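Local coordinates for protein sesquisabinene B synthase 2 (Santalum album, PDB 6A2A) that probably cyclises farnesyl diphosphate to the sesquiterpene sesquisabinene B, with magnesium or manganese ions as cofactor, at residues Ala395-His399 against Glu400-Pro404. Sequence-based numbering, arbitrary orientation.
Sequences AKWFH and EGHKP
Trp397 turns one face of its indole to His402 and Pro404, at the point where helix 377-400 ends at a glycine of positive phi within the all-helical metal-binding domain of this terpene synthase. His402 CD2 comes over the pyrrole part of the indole, 3.3 Å from Trp397 CD1 and displaced toward the rim. The imidazole is tilted: its plane makes 46° with that of the five-membered ring, so the pair is oblique. Pro404 takes the benzene part of the same face; its CB sits 4.2 Å from the centroid of the six-membered ring, almost on the ring normal, in a CH-pi contact.

The backbone brings these groups together. Gly401 breaks the helix and turns the chain back, and His402 N then reaches Trp397 O in a weak, bent hydrogen bond of 2.9 Å, in the six-to-one, Schellman-like pattern. One residue before the glycine, Glu400 N still makes a helical backbone hydrogen bond of 2.8 Å to Lys396 O. In His402 CG stands anti to the backbone N (chi1 -172°), which lays the imidazole alongside the indole, and NE2 is hydrogen-bonded to Glu408 of helix 406-416. Leu475 packs on both Trp397 and Pro404, while Tyr409 and Cys480 also touch the proline. Glu394, a magnesium ligand of this enzyme, lies about one turn earlier on the same helix.

On the exposed flank Lys396 and Glu400 run side by side. The lysine bends at its last two torsions, and its NZ ends 3.9 Å from Glu400 OE2, a long salt bridge, while Lys396 CG lies nearer that oxygen, at 3.4 Å.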
loop_
_atom_site.group_PDB
_atom_site.type_symbol
_atom_site.label_atom_id
_atom_site.label_comp_id
_atom_site.label_asym_id
_atom_site.label_seq_id
_atom_site.Cartn_x
_atom_site.Cartn_y
_atom_site.Cartn_z
ATOM N N ALA A 395 -17.629 28.348 6.498
ATOM C CA ALA A 395 -16.664 29.431 6.140
ATOM C C ALA A 395 -17.430 30.691 5.744
ATOM O O ALA A 395 -17.012 31.799 6.107
ATOM C CB ALA A 395 -15.738 28.998 5.007
ATOM N N LYS A 396 -18.511 30.521 5.001
ATOM C CA LYS A 396 -19.372 31.665 4.591
ATOM C C LYS A 396 -19.928 32.375 5.835
ATOM O O LYS A 396 -19.747 33.593 6.042
ATOM C CB LYS A 396 -20.445 31.148 3.640
ATOM C CG LYS A 396 -21.362 32.227 3.085
ATOM C CD LYS A 396 -22.166 31.760 1.911
ATOM C CE LYS A 396 -23.361 30.932 2.330
ATOM N NZ LYS A 396 -24.477 31.771 2.831
ATOM N N TRP A 397 -20.508 31.607 6.747
ATOM C CA TRP A 397 -20.951 32.191 8.030
ATOM C C TRP A 397 -19.837 32.944 8.776
ATOM O O TRP A 397 -20.083 34.045 9.315
ATOM C CB TRP A 397 -21.550 31.093 8.896
ATOM C CG TRP A 397 -22.799 30.477 8.340
ATOM C CD1 TRP A 397 -23.687 31.010 7.451
ATOM C CD2 TRP A 397 -23.396 29.246 8.797
ATOM N NE1 TRP A 397 -24.745 30.154 7.266
ATOM C CE2 TRP A 397 -24.609 29.076 8.103
ATOM C CE3 TRP A 397 -23.010 28.283 9.717
ATOM C CZ2 TRP A 397 -25.442 27.979 8.307
ATOM C CZ3 TRP A 397 -23.791 27.164 9.873
ATOM C CH2 TRP A 397 -24.998 27.022 9.195
ATOM N N PHE A 398 -18.650 32.361 8.881
ATOM C CA PHE A 398 -17.550 32.903 9.644
ATOM C C PHE A 398 -17.122 34.247 9.034
ATOM O O PHE A 398 -16.900 35.203 9.787
ATOM C CB PHE A 398 -16.368 31.924 9.639
ATOM C CG PHE A 398 -15.049 32.410 10.207
ATOM C CD1 PHE A 398 -14.912 32.714 11.552
ATOM C CD2 PHE A 398 -13.914 32.461 9.415
ATOM C CE1 PHE A 398 -13.687 33.090 12.082
ATOM C CE2 PHE A 398 -12.691 32.880 9.934
ATOM C CZ PHE A 398 -12.578 33.181 11.270
ATOM N N HIS A 399 -17.018 34.277 7.696
ATOM C CA HIS A 399 -16.565 35.475 6.945
ATOM C C HIS A 399 -17.657 36.554 6.863
ATOM O O HIS A 399 -17.288 37.726 6.777
ATOM C CB HIS A 399 -16.105 35.135 5.521
ATOM C CG HIS A 399 -14.853 34.329 5.474
ATOM N ND1 HIS A 399 -13.682 34.732 6.122
ATOM C CD2 HIS A 399 -14.574 33.156 4.846
ATOM C CE1 HIS A 399 -12.755 33.812 5.920
ATOM N NE2 HIS A 399 -13.273 32.843 5.136
ATOM N N GLU A 400 -18.942 36.184 6.845
ATOM C CA GLU A 400 -20.058 37.145 6.809
ATOM C C GLU A 400 -20.458 37.594 8.216
ATOM O O GLU A 400 -21.313 38.456 8.344
ATOM C CB GLU A 400 -21.353 36.548 6.277
ATOM C CG GLU A 400 -21.411 36.308 4.791
ATOM C CD GLU A 400 -22.643 35.487 4.450
ATOM O OE1 GLU A 400 -23.359 35.053 5.417
ATOM O OE2 GLU A 400 -22.890 35.276 3.238
ATOM N N GLY A 401 -19.885 37.011 9.252
ATOM C CA GLY A 401 -20.299 37.257 10.631
ATOM C C GLY A 401 -21.702 36.748 10.964
ATOM O O GLY A 401 -22.313 37.243 11.907
ATOM N N HIS A 402 -22.223 35.771 10.238
ATOM C CA HIS A 402 -23.528 35.141 10.564
ATOM C C HIS A 402 -23.436 34.407 11.905
ATOM O O HIS A 402 -22.429 33.761 12.200
ATOM C CB HIS A 402 -23.959 34.173 9.454
ATOM C CG HIS A 402 -25.340 33.611 9.587
ATOM N ND1 HIS A 402 -26.471 34.400 9.638
ATOM C CD2 HIS A 402 -25.784 32.330 9.603
ATOM C CE1 HIS A 402 -27.549 33.628 9.744
ATOM N NE2 HIS A 402 -27.153 32.338 9.706
ATOM N N LYS A 403 -24.503 34.533 12.689
ATOM C CA LYS A 403 -24.656 33.889 13.972
ATOM C C LYS A 403 -25.830 32.916 13.857
ATOM O O LYS A 403 -26.957 33.273 14.096
ATOM C CB LYS A 403 -24.892 34.949 15.056
ATOM C CG LYS A 403 -23.671 35.793 15.391
ATOM C CD LYS A 403 -23.864 36.768 16.538
ATOM C CE LYS A 403 -22.548 37.342 17.027
ATOM N NZ LYS A 403 -22.629 38.798 17.286
ATOM N N PRO A 404 -25.564 31.667 13.443
ATOM C CA PRO A 404 -26.673 30.756 13.230
ATOM C C PRO A 404 -27.322 30.359 14.563
ATOM O O PRO A 404 -26.722 30.463 15.621
ATOM C CB PRO A 404 -26.030 29.527 12.568
ATOM C CG PRO A 404 -24.654 29.528 13.153
ATOM C CD PRO A 404 -24.289 31.002 13.202
#